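Local coordinates for protein putative transcriptional regulator, IclR family (Arthrobacter aurescens, PDB 3OBF) that probably acts as a DNA-binding transcription factor of the IclR family, this chain being the protein's C-terminal, GAF-like domain, at residues R7-V12 against C36-P41; T20-A25 against F146-D151; M27-N32 against G83-T88; R108-N113 against A159-A164. All blocks are in the same frame, centred on the assembly; numbering follows the deposited sequence.

Contact 1 of 4, residues R7-V12 against C36-P41; sequences RVAYPV and CVEQIP
Tyr10 reaches from helix 3-20 over to strand 34-40 and meets Ile40 and Glu38 there. The tight spot is at the ring: CD1 of Ile40 sits 3.5 Å from Tyr10 CE1, approaching obliquely, and the two side chains cross at about a right angle. Tyr10 CG lies anti to the backbone N (chi1 -179°), which carries the ring across to Ile40. The base of the same side chain faces Glu38, whose extended chain brings its carboxylate to the helix, with OE2 3.7 Å from Tyr10 CB and 3.9 Å from Ala9 CB. Glu38 CD comes to the edge of the Tyr10 ring, near its plane, with carboxylate and ring planes 75° apart. Here helix and strand run nearly parallel, their axes 8.8 Å apart, on one face of the antiparallel sheet. Glu38 starts from a classic beta bulge, since it and Val37 both face Leu26. OE2 also makes a close polar approach to Tyr10 N, 3.4 Å, but at too poor an angle to bond. An alanine in place of Glu38 would probably leave Tyr10 CB without the carboxylate beside it and open a gap between Ala9, Tyr10 and the strand, with Ile40 alone still touching the ring. Toward solvent Tyr10 is exposed and Glu38 partly so, whereas Ala9 is buried and packs on Leu26.

Contact 2 of 4, residues T20-A25 against F146-D151; sequences TGETSA and FRVSQD
A side-on salt bridge between Glu22 and Arg147 ties the turn that leads from helix 3-20 into strand 24-29 to the link that joins strand 135-144 to helix 150-170. The two side chains come from opposite directions, and each carboxylate oxygen takes one nitrogen. Arg147 NH2 gives an almost straight bond of 2.7 Å to Glu22 OE1 (173° at the hydrogen), with the oxygen lying in the guanidinium plane. Arg147 NE bonds Glu22 OE2 at 2.8 Å, and the oxygen accepts through its syn lone pair, though it is tilted somewhat from the guanidinium plane. The carboxylate and guanidinium are turned 35° against each other, and two separate bonds still fix the rotation of both groups. Arg147 delivers its head on a chain extended from CG to NE, while Glu22 bends at chi2 (-71°) to meet it. The third nitrogen, NH1, bonds His44 O. Glu22 is buried against Ile141, Ala143 and Pro144, with Ser42 also alongside, and Val148 CG2 stands 4.5 Å from Glu22 OE2. A leucine in place of Arg147 would probably leave the buried Glu22 carboxylate without its counter-charge and His44 O without this donor. The backbone of Glu22 is placed by an ST turn, in which its N bonds Thr20 OG1 at 2.9 Å, just past Gly21, which has the positive phi of a residue ending a helix. In this IclR C-terminal domain the bidentate arginine-carboxylate pair thus pins the entry to strand 24-29 to the link before helix 150-170.

Contact 3 of 4, residues M27-N32 against G83-T88; sequences MVWNGN and GSITLT
Trp29 and Ile85 approach each other from opposite directions, and the methyl end of the isoleucine comes up against the edge of the indole. CD1 of Ile85 lies near the ring plane, 3.9 Å from Trp29 CH2, so it abuts the rim of the six-membered ring. The same methyl is pressed against the backbone carbonyl of Asn32, with CD1 only 3.1 Å from Asn32 O, a tight fit. With chi1 at -174° the Trp29 indole swings back under the turn that follows: Gly31 N stands 3.4 Å above one ring face, toward its rim. That turn is an Asx turn, Asn32 N bonding Asn30 OD1 at 3.2 Å, and Gly31 takes a positive phi within it. Polar contact between the segments goes through a water, which donates to Asn32 O at 2.7 Å and to Ser84 O at 2.6 Å. Close by, Asn32 CB and Ser84 CB are 4.2 Å apart. Trp29 NE1 hydrogen-bonds Glu71, and the indole meets the ring of Phe67. The hairpin turn between strands 24-29 and 34-40 thus abuts the loop after helix 73-82, with Leu79 beside Asn32 and Ser84, and helix 62-69 packed on Trp29 and Ile85.

Contact 4 of 4, residues R108-N113 against A159-A164; sequences RGWAVN and ACAAAA
Gly109 leaves helix 92-108 with a positive phi of 105°, and its CA comes within 5.8 Å of that of Ala161 on helix 150-170. At those angles any CB would jam against the carbonyl O of Arg108, and it would also fall 3.9 Å from Ala161 CB. The Gly109 carbonyl instead faces the alanine, Gly109 O standing 3.5 Å from Ala161 CB, while Ser126 OG gives that oxygen a hydrogen bond. The same methyl also touches Trp110, whose CE3 lies 4.0 Å off along an oblique approach. Trp110 CG sits between its backbone N and carbonyl carbon (chi1 67°), which folds the indole back toward the helix end that precedes it. This is the junction where helix 92-108 turns into strand 111-114, the outermost strand, on its side and within this chain, of the antiparallel sheet in this GAF-like domain, with helix 150-170 packed on the sheet alongside. The fold-back is held by Arg108. Its CG lies 3.6 Å above the centre of one indole face, and its guanidinium curls round to grip Trp110 O with two nitrogens: NE at 3.0 Å and NH2 at 3.1 Å from that oxygen. Both bonds stay near the guanidinium plane, though each is well off straight. Ser126 of strand 121-129 touches Trp110, Cys160, Ala161 and Ala164.

Overall arrangement
All four contacts reach the one antiparallel sheet. Contacts 1 and 2, with centres about 17 Å apart, meet where strands 34-40 and 24-29 pair, Ile40 N standing 2.9 Å from Ser24 O in a probable hydrogen bond. Contacts 2 and 4 share helix 150-170, their centres about 12 Å apart, and touch where Thr20 CG2 lies 4.2 Å from Ala159 CB. Contact 1 joins contact 4 through Val12 CG1, 3.6 Å from Ala163 O. Contact 3 sits on the other side of the chain's centre from contacts 2 and 4, about 23 Å from contact 2 between centres, although both use strand 24-29. In relatives the IclR C-terminal domain commonly binds small effectors.

Contact 1 of 4, residues R7-V12 against C36-P41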
loop_
_atom_site.group_PDB
_atom_site.type_symbol
_atom_site.label_atom_id
_atom_site.label_comp_id
_atom_site.label_asym_id
_atom_site.label_seq_id
_atom_site.Cartn_x
_atom_site.Cartn_y
_atom_site.Cartn_z
ATOM N N ARG A 7 14.325 9.598 2.303
ATOM C CA ARG A 7 15.722 9.297 2.501
ATOM C C ARG A 7 15.909 7.915 3.169
ATOM O O ARG A 7 16.721 7.099 2.739
ATOM C CB ARG A 7 16.391 10.429 3.313
ATOM C CG ARG A 7 17.737 10.070 3.920
ATOM C CD ARG A 7 18.638 11.307 4.005
ATOM N NE ARG A 7 18.815 11.890 2.660
ATOM C CZ ARG A 7 19.225 13.142 2.404
ATOM N NH1 ARG A 7 19.526 13.978 3.400
ATOM N NH2 ARG A 7 19.333 13.572 1.147
ATOM N N VAL A 8 15.144 7.655 4.213
ATOM C CA VAL A 8 15.309 6.422 4.948
ATOM C C VAL A 8 14.815 5.247 4.106
ATOM O O VAL A 8 15.359 4.152 4.177
ATOM C CB VAL A 8 14.550 6.499 6.291
ATOM C CG1 VAL A 8 14.239 5.115 6.809
ATOM C CG2 VAL A 8 15.357 7.298 7.301
ATOM N N ALA A 9 13.801 5.488 3.280
ATOM C CA ALA A 9 13.191 4.418 2.539
ATOM C C ALA A 9 14.022 3.984 1.364
ATOM O O ALA A 9 13.967 2.808 0.996
ATOM C CB ALA A 9 11.742 4.761 2.061
ATOM N N TYR A 10 14.747 4.911 0.735
ATOM C CA TYR A 10 15.401 4.557 -0.522
ATOM C C TYR A 10 16.267 3.259 -0.496
ATOM O O TYR A 10 16.077 2.405 -1.356
ATOM C CB TYR A 10 16.170 5.724 -1.154
ATOM C CG TYR A 10 16.787 5.275 -2.453
ATOM C CD1 TYR A 10 16.058 5.319 -3.631
ATOM C CD2 TYR A 10 18.088 4.739 -2.495
ATOM C CE1 TYR A 10 16.600 4.876 -4.840
ATOM C CE2 TYR A 10 18.635 4.288 -3.715
ATOM C CZ TYR A 10 17.867 4.358 -4.865
ATOM O OH TYR A 10 18.367 3.929 -6.053
ATOM N N PRO A 11 17.209 3.118 0.484
ATOM C CA PRO A 11 18.033 1.897 0.502
ATOM C C PRO A 11 17.196 0.661 0.757
ATOM O O PRO A 11 17.565 -0.449 0.314
ATOM C CB PRO A 11 18.961 2.078 1.708
ATOM C CG PRO A 11 18.874 3.525 2.088
ATOM C CD PRO A 11 17.562 4.049 1.569
ATOM N N VAL A 12 16.109 0.842 1.511
ATOM C CA VAL A 12 15.280 -0.284 1.893
ATOM C C VAL A 12 14.456 -0.726 0.649
ATOM O O VAL A 12 14.285 -1.913 0.402
ATOM C CB VAL A 12 14.376 0.061 3.111
ATOM C CG1 VAL A 12 13.350 -1.034 3.365
ATOM C CG2 VAL A 12 15.204 0.296 4.384
ATOM N N CYS A 36 2.643 7.804 -5.425
ATOM C CA CYS A 36 3.984 7.256 -5.428
ATOM C C CYS A 36 5.046 8.384 -5.423
ATOM O O CYS A 36 5.084 9.228 -6.323
ATOM C CB CYS A 36 4.187 6.292 -6.591
ATOM S SG CYS A 36 5.911 5.727 -6.645
ATOM N N VAL A 37 5.872 8.423 -4.386
ATOM C CA VAL A 37 6.865 9.505 -4.289
ATOM C C VAL A 37 8.309 8.997 -4.424
ATOM O O VAL A 37 9.224 9.801 -4.519
ATOM C CB VAL A 37 6.747 10.293 -2.967
ATOM C CG1 VAL A 37 5.392 10.961 -2.866
ATOM C CG2 VAL A 37 7.085 9.402 -1.723
ATOM N N GLU A 38 8.496 7.675 -4.398
ATOM C CA GLU A 38 9.808 7.069 -4.554
ATOM C C GLU A 38 9.609 5.608 -4.944
ATOM O O GLU A 38 8.820 4.898 -4.312
ATOM C CB GLU A 38 10.603 7.153 -3.244
ATOM C CG GLU A 38 12.103 6.966 -3.404
ATOM C CD GLU A 38 12.859 7.451 -2.161
ATOM O OE1 GLU A 38 13.629 8.426 -2.309
ATOM O OE2 GLU A 38 12.671 6.873 -1.050
ATOM N N GLN A 39 10.322 5.153 -5.971
ATOM C CA GLN A 39 10.178 3.777 -6.419
ATOM C C GLN A 39 11.425 3.214 -7.122
ATOM O O GLN A 39 12.242 3.967 -7.665
ATOM C CB GLN A 39 8.912 3.639 -7.297
ATOM C CG GLN A 39 9.033 4.277 -8.684
ATOM C CD GLN A 39 9.357 3.249 -9.756
ATOM O OE1 GLN A 39 10.505 3.123 -10.157
ATOM N NE2 GLN A 39 8.342 2.500 -10.213
ATOM N N ILE A 40 11.560 1.890 -7.086
ATOM C CA ILE A 40 12.634 1.161 -7.764
ATOM C C ILE A 40 11.938 0.251 -8.754
ATOM O O ILE A 40 11.063 -0.500 -8.369
ATOM C CB ILE A 40 13.397 0.226 -6.811
ATOM C CG1 ILE A 40 13.725 0.901 -5.474
ATOM C CG2 ILE A 40 14.694 -0.391 -7.530
ATOM C CD1 ILE A 40 14.800 1.964 -5.608
ATOM N N PRO A 41 12.326 0.273 -10.030
ATOM C CA PRO A 41 11.579 -0.604 -10.958
ATOM C C PRO A 41 11.999 -2.096 -10.875
ATOM O O PRO A 41 13.160 -2.400 -10.562
ATOM C CB PRO A 41 11.935 -0.032 -12.354
ATOM C CG PRO A 41 13.385 0.481 -12.174
ATOM C CD PRO A 41 13.307 1.131 -10.723
#

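Contact 2 of 4, residues T20-A25 against F146-D151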
loop_
_atom_site.group_PDB
_atom_site.type_symbol
_atom_site.label_atom_id
_atom_site.label_comp_id
_atom_site.label_asym_id
_atom_site.label_seq_id
_atom_site.Cartn_x
_atom_site.Cartn_y
_atom_site.Cartn_z
ATOM N N THR A 20 12.911 -9.367 -4.386
ATOM C CA THR A 20 11.620 -9.819 -4.889
ATOM C C THR A 20 11.644 -9.893 -6.390
ATOM O O THR A 20 10.849 -10.605 -6.991
ATOM C CB THR A 20 10.486 -8.852 -4.500
ATOM O OG1 THR A 20 10.752 -7.580 -5.095
ATOM C CG2 THR A 20 10.383 -8.715 -2.983
ATOM N N GLY A 21 12.521 -9.105 -6.999
ATOM C CA GLY A 21 12.519 -8.971 -8.451
ATOM C C GLY A 21 11.377 -8.110 -8.932
ATOM O O GLY A 21 11.159 -7.990 -10.137
ATOM N N GLU A 22 10.657 -7.476 -8.006
ATOM C CA GLU A 22 9.509 -6.652 -8.375
ATOM C C GLU A 22 9.733 -5.178 -8.009
ATOM O O GLU A 22 10.595 -4.861 -7.201
ATOM C CB GLU A 22 8.244 -7.190 -7.700
ATOM C CG GLU A 22 7.895 -8.656 -8.035
ATOM C CD GLU A 22 7.400 -8.868 -9.473
ATOM O OE1 GLU A 22 7.202 -7.885 -10.214
ATOM O OE2 GLU A 22 7.176 -10.031 -9.869
ATOM N N THR A 23 8.972 -4.289 -8.640
ATOM C CA THR A 23 8.949 -2.867 -8.252
ATOM C C THR A 23 8.634 -2.693 -6.741
ATOM O O THR A 23 7.800 -3.422 -6.216
ATOM C CB THR A 23 7.892 -2.160 -9.093
ATOM O OG1 THR A 23 8.250 -2.316 -10.461
ATOM C CG2 THR A 23 7.755 -0.662 -8.736
ATOM N N SER A 24 9.338 -1.769 -6.062
ATOM C CA SER A 24 9.051 -1.338 -4.662
ATOM C C SER A 24 8.764 0.163 -4.718
ATOM O O SER A 24 9.416 0.875 -5.474
ATOM C CB SER A 24 10.271 -1.461 -3.763
ATOM O OG SER A 24 10.819 -2.729 -3.899
ATOM N N ALA A 25 7.826 0.644 -3.910
ATOM C CA ALA A 25 7.441 2.045 -3.963
ATOM C C ALA A 25 7.098 2.549 -2.589
ATOM O O ALA A 25 6.561 1.808 -1.776
ATOM C CB ALA A 25 6.248 2.232 -4.878
ATOM N N PHE A 146 -0.111 -12.192 -13.951
ATOM C CA PHE A 146 0.275 -13.442 -14.612
ATOM C C PHE A 146 1.381 -14.231 -13.876
ATOM O O PHE A 146 1.366 -15.460 -13.878
ATOM C CB PHE A 146 0.612 -13.242 -16.107
ATOM C CG PHE A 146 1.897 -12.498 -16.358
ATOM C CD1 PHE A 146 3.132 -13.160 -16.300
ATOM C CD2 PHE A 146 1.881 -11.137 -16.669
ATOM C CE1 PHE A 146 4.331 -12.475 -16.523
ATOM C CE2 PHE A 146 3.074 -10.454 -16.903
ATOM C CZ PHE A 146 4.300 -11.122 -16.827
ATOM N N ARG A 147 2.317 -13.539 -13.221
ATOM C CA ARG A 147 3.453 -14.252 -12.641
ATOM C C ARG A 147 3.355 -14.418 -11.142
ATOM O O ARG A 147 4.254 -14.967 -10.512
ATOM C CB ARG A 147 4.804 -13.644 -13.072
ATOM C CG ARG A 147 4.991 -12.143 -12.855
ATOM C CD ARG A 147 6.469 -11.771 -13.068
ATOM N NE ARG A 147 6.795 -10.413 -12.609
ATOM C CZ ARG A 147 7.300 -9.458 -13.389
ATOM N NH1 ARG A 147 7.550 -9.715 -14.677
ATOM N NH2 ARG A 147 7.559 -8.246 -12.884
ATOM N N VAL A 148 2.253 -13.958 -10.578
ATOM C CA VAL A 148 2.071 -13.969 -9.130
ATOM C C VAL A 148 0.828 -14.756 -8.798
ATOM O O VAL A 148 -0.280 -14.373 -9.166
ATOM C CB VAL A 148 1.933 -12.534 -8.501
ATOM C CG1 VAL A 148 1.777 -12.632 -6.999
ATOM C CG2 VAL A 148 3.137 -11.660 -8.823
ATOM N N SER A 149 1.038 -15.863 -8.109
ATOM C CA SER A 149 -0.024 -16.690 -7.605
ATOM C C SER A 149 -0.304 -16.225 -6.187
ATOM O O SER A 149 0.454 -15.403 -5.618
ATOM C CB SER A 149 0.456 -18.147 -7.569
ATOM O OG SER A 149 1.520 -18.272 -6.642
ATOM N N GLN A 150 -1.391 -16.753 -5.614
ATOM C CA GLN A 150 -1.754 -16.431 -4.239
ATOM C C GLN A 150 -0.593 -16.676 -3.270
ATOM O O GLN A 150 -0.378 -15.895 -2.350
ATOM C CB GLN A 150 -3.022 -17.173 -3.792
ATOM C CG GLN A 150 -3.616 -16.603 -2.495
ATOM C CD GLN A 150 -5.150 -16.693 -2.440
ATOM O OE1 GLN A 150 -5.775 -17.519 -3.126
ATOM N NE2 GLN A 150 -5.760 -15.835 -1.614
ATOM N N ASP A 151 0.154 -17.746 -3.492
ATOM C CA ASP A 151 1.296 -18.075 -2.651
ATOM C C ASP A 151 2.434 -17.051 -2.738
ATOM O O ASP A 151 2.976 -16.657 -1.712
ATOM C CB ASP A 151 1.808 -19.473 -3.020
ATOM C CG ASP A 151 0.716 -20.538 -2.912
ATOM O OD1 ASP A 151 -0.173 -20.351 -2.053
ATOM O OD2 ASP A 151 0.737 -21.557 -3.668
#

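Contact 3 of 4, residues M27-N32 against G83-T88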
loop_
_atom_site.group_PDB
_atom_site.type_symbol
_atom_site.label_atom_id
_atom_site.label_comp_id
_atom_site.label_asym_id
_atom_site.label_seq_id
_atom_site.Cartn_x
_atom_site.Cartn_y
_atom_site.Cartn_z
HETATM N N MSE A 27 4.661 5.146 -0.853
HETATM C CA MSE A 27 3.446 5.904 -1.087
HETATM C C MSE A 27 3.197 6.895 0.063
HETATM O O MSE A 27 3.525 6.619 1.235
HETATM C CB MSE A 27 2.244 4.967 -1.214
HETATM C CG MSE A 27 2.504 3.720 -2.003
HETATM SE SE MSE A 27 3.026 4.110 -3.871
HETATM C CE MSE A 27 1.308 4.674 -4.550
ATOM N N VAL A 28 2.620 8.045 -0.291
ATOM C CA VAL A 28 2.075 8.978 0.693
ATOM C C VAL A 28 0.588 9.260 0.427
ATOM O O VAL A 28 0.095 9.078 -0.686
ATOM C CB VAL A 28 2.865 10.300 0.801
ATOM C CG1 VAL A 28 4.324 10.027 1.233
ATOM C CG2 VAL A 28 2.764 11.102 -0.525
ATOM N N TRP A 29 -0.097 9.710 1.478
ATOM C CA TRP A 29 -1.534 9.918 1.469
ATOM C C TRP A 29 -1.780 11.403 1.493
ATOM O O TRP A 29 -1.200 12.103 2.335
ATOM C CB TRP A 29 -2.094 9.303 2.748
ATOM C CG TRP A 29 -3.597 9.283 2.872
ATOM C CD1 TRP A 29 -4.343 9.824 3.893
ATOM C CD2 TRP A 29 -4.527 8.664 1.978
ATOM N NE1 TRP A 29 -5.683 9.590 3.674
ATOM C CE2 TRP A 29 -5.823 8.886 2.502
ATOM C CE3 TRP A 29 -4.395 7.954 0.781
ATOM C CZ2 TRP A 29 -6.969 8.409 1.880
ATOM C CZ3 TRP A 29 -5.544 7.474 0.165
ATOM C CH2 TRP A 29 -6.809 7.696 0.718
ATOM N N ASN A 30 -2.598 11.901 0.584
ATOM C CA ASN A 30 -3.067 13.298 0.681
ATOM C C ASN A 30 -4.510 13.462 1.173
ATOM O O ASN A 30 -5.076 14.566 1.127
ATOM C CB ASN A 30 -2.869 14.061 -0.640
ATOM C CG ASN A 30 -3.667 13.485 -1.771
ATOM O OD1 ASN A 30 -4.599 12.727 -1.560
ATOM N ND2 ASN A 30 -3.319 13.862 -2.994
ATOM N N GLY A 31 -5.123 12.371 1.611
ATOM C CA GLY A 31 -6.485 12.418 2.161
ATOM C C GLY A 31 -7.550 11.859 1.250
ATOM O O GLY A 31 -8.592 11.420 1.705
ATOM N N ASN A 32 -7.313 11.876 -0.053
ATOM C CA ASN A 32 -8.234 11.179 -0.936
ATOM C C ASN A 32 -7.526 10.364 -2.037
ATOM O O ASN A 32 -8.185 9.843 -2.959
ATOM C CB ASN A 32 -9.332 12.141 -1.461
ATOM C CG ASN A 32 -8.763 13.325 -2.215
ATOM O OD1 ASN A 32 -7.573 13.349 -2.543
ATOM N ND2 ASN A 32 -9.590 14.313 -2.483
ATOM N N GLY A 83 -17.708 9.131 -3.555
ATOM C CA GLY A 83 -17.048 8.784 -4.792
ATOM C C GLY A 83 -15.612 9.279 -4.847
ATOM O O GLY A 83 -14.928 9.048 -5.838
ATOM N N SER A 84 -15.121 9.933 -3.799
ATOM C CA SER A 84 -13.692 10.312 -3.793
ATOM C C SER A 84 -12.802 9.094 -3.914
ATOM O O SER A 84 -11.826 9.110 -4.641
ATOM C CB SER A 84 -13.305 11.063 -2.514
ATOM O OG SER A 84 -14.021 12.257 -2.483
ATOM N N ILE A 85 -13.115 8.067 -3.139
ATOM C CA ILE A 85 -12.450 6.768 -3.261
ATOM C C ILE A 85 -13.482 5.839 -3.919
ATOM O O ILE A 85 -14.616 5.816 -3.474
ATOM C CB ILE A 85 -11.998 6.250 -1.877
ATOM C CG1 ILE A 85 -10.933 7.186 -1.263
ATOM C CG2 ILE A 85 -11.483 4.856 -1.957
ATOM C CD1 ILE A 85 -9.622 7.257 -2.016
ATOM N N THR A 86 -13.109 5.140 -5.002
ATOM C CA THR A 86 -14.090 4.373 -5.773
ATOM C C THR A 86 -14.109 2.913 -5.365
ATOM O O THR A 86 -13.059 2.295 -5.084
ATOM C CB THR A 86 -13.922 4.500 -7.314
ATOM O OG1 THR A 86 -12.682 3.919 -7.701
ATOM C CG2 THR A 86 -13.991 5.986 -7.779
ATOM N N LEU A 87 -15.323 2.379 -5.318
ATOM C CA LEU A 87 -15.560 0.993 -4.916
ATOM C C LEU A 87 -16.814 0.483 -5.622
ATOM O O LEU A 87 -17.804 1.213 -5.695
ATOM C CB LEU A 87 -15.745 0.893 -3.393
ATOM C CG LEU A 87 -16.083 -0.494 -2.831
ATOM C CD1 LEU A 87 -14.899 -1.450 -3.056
ATOM C CD2 LEU A 87 -16.421 -0.424 -1.349
ATOM N N THR A 88 -16.762 -0.746 -6.144
ATOM C CA THR A 88 -17.902 -1.338 -6.862
ATOM C C THR A 88 -19.084 -1.618 -5.953
ATOM O O THR A 88 -18.952 -2.363 -4.977
ATOM C CB THR A 88 -17.542 -2.662 -7.530
ATOM O OG1 THR A 88 -16.551 -2.418 -8.524
ATOM C CG2 THR A 88 -18.780 -3.276 -8.218
HETATM O O HOH W 1 -10.016 10.946 -4.656
#

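Contact 4 of 4, residues R108-N113 against A159-A164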
loop_
_atom_site.group_PDB
_atom_site.type_symbol
_atom_site.label_atom_id
_atom_site.label_comp_id
_atom_site.label_asym_id
_atom_site.label_seq_id
_atom_site.Cartn_x
_atom_site.Cartn_y
_atom_site.Cartn_z
ATOM N N ARG A 108 -2.904 -8.503 9.817
ATOM C CA ARG A 108 -1.991 -9.326 8.971
ATOM C C ARG A 108 -0.616 -8.645 8.801
ATOM O O ARG A 108 0.411 -9.318 8.770
ATOM C CB ARG A 108 -2.615 -9.640 7.602
ATOM C CG ARG A 108 -1.768 -10.538 6.691
ATOM C CD ARG A 108 -2.585 -10.980 5.458
ATOM N NE ARG A 108 -3.265 -9.827 4.925
ATOM C CZ ARG A 108 -4.589 -9.670 4.834
ATOM N NH1 ARG A 108 -5.447 -10.643 5.164
ATOM N NH2 ARG A 108 -5.048 -8.526 4.360
ATOM N N GLY A 109 -0.618 -7.313 8.694
ATOM C CA GLY A 109 0.600 -6.539 8.511
ATOM C C GLY A 109 0.759 -6.036 7.087
ATOM O O GLY A 109 1.695 -5.273 6.794
ATOM N N TRP A 110 -0.141 -6.464 6.201
ATOM C CA TRP A 110 -0.181 -5.954 4.834
ATOM C C TRP A 110 -1.584 -6.079 4.222
ATOM O O TRP A 110 -2.326 -6.968 4.572
ATOM C CB TRP A 110 0.852 -6.645 3.936
ATOM C CG TRP A 110 0.585 -8.134 3.677
ATOM C CD1 TRP A 110 -0.147 -8.685 2.643
ATOM C CD2 TRP A 110 1.086 -9.242 4.448
ATOM N NE1 TRP A 110 -0.126 -10.070 2.730
ATOM C CE2 TRP A 110 0.614 -10.433 3.828
ATOM C CE3 TRP A 110 1.881 -9.341 5.597
ATOM C CZ2 TRP A 110 0.902 -11.704 4.330
ATOM C CZ3 TRP A 110 2.176 -10.610 6.100
ATOM C CH2 TRP A 110 1.679 -11.777 5.467
ATOM N N ALA A 111 -1.945 -5.148 3.343
ATOM C CA ALA A 111 -3.164 -5.246 2.555
ATOM C C ALA A 111 -2.836 -5.887 1.228
ATOM O O ALA A 111 -1.670 -5.880 0.766
ATOM C CB ALA A 111 -3.795 -3.870 2.351
ATOM N N VAL A 112 -3.874 -6.448 0.627
ATOM C CA VAL A 112 -3.781 -7.243 -0.561
ATOM C C VAL A 112 -4.756 -6.735 -1.640
ATOM O O VAL A 112 -5.909 -6.436 -1.355
ATOM C CB VAL A 112 -4.132 -8.704 -0.221
ATOM C CG1 VAL A 112 -4.524 -9.448 -1.455
ATOM C CG2 VAL A 112 -2.945 -9.404 0.460
ATOM N N ASN A 113 -4.258 -6.604 -2.860
ATOM C CA ASN A 113 -5.093 -6.381 -4.032
ATOM C C ASN A 113 -4.755 -7.481 -5.026
ATOM O O ASN A 113 -3.695 -7.483 -5.622
ATOM C CB ASN A 113 -4.810 -4.986 -4.615
ATOM C CG ASN A 113 -5.471 -4.754 -5.974
ATOM O OD1 ASN A 113 -6.438 -5.430 -6.373
ATOM N ND2 ASN A 113 -4.951 -3.782 -6.691
ATOM N N ALA A 159 7.349 -9.841 2.759
ATOM C CA ALA A 159 8.505 -9.037 2.384
ATOM C C ALA A 159 8.171 -7.546 2.540
ATOM O O ALA A 159 8.969 -6.767 3.073
ATOM C CB ALA A 159 8.928 -9.346 0.946
ATOM N N CYS A 160 6.966 -7.178 2.109
ATOM C CA CYS A 160 6.531 -5.794 2.141
ATOM C C CYS A 160 6.454 -5.315 3.583
ATOM O O CYS A 160 6.898 -4.233 3.909
ATOM C CB CYS A 160 5.177 -5.668 1.455
ATOM S SG CYS A 160 4.638 -4.021 1.208
ATOM N N ALA A 161 5.882 -6.149 4.442
ATOM C CA ALA A 161 5.701 -5.808 5.826
ATOM C C ALA A 161 7.077 -5.695 6.505
ATOM O O ALA A 161 7.288 -4.786 7.334
ATOM C CB ALA A 161 4.852 -6.865 6.504
ATOM N N ALA A 162 8.005 -6.587 6.140
ATOM C CA ALA A 162 9.346 -6.532 6.721
ATOM C C ALA A 162 10.048 -5.250 6.326
ATOM O O ALA A 162 10.642 -4.608 7.171
ATOM C CB ALA A 162 10.198 -7.779 6.344
ATOM N N ALA A 163 9.939 -4.851 5.053
ATOM C CA ALA A 163 10.526 -3.604 4.566
ATOM C C ALA A 163 9.894 -2.381 5.234
ATOM O O ALA A 163 10.618 -1.466 5.672
ATOM C CB ALA A 163 10.409 -3.498 3.031
ATOM N N ALA A 164 8.564 -2.362 5.344
ATOM C CA ALA A 164 7.914 -1.229 6.044
ATOM C C ALA A 164 8.352 -1.107 7.514
ATOM O O ALA A 164 8.511 0.008 8.019
ATOM C CB ALA A 164 6.392 -1.269 5.930
#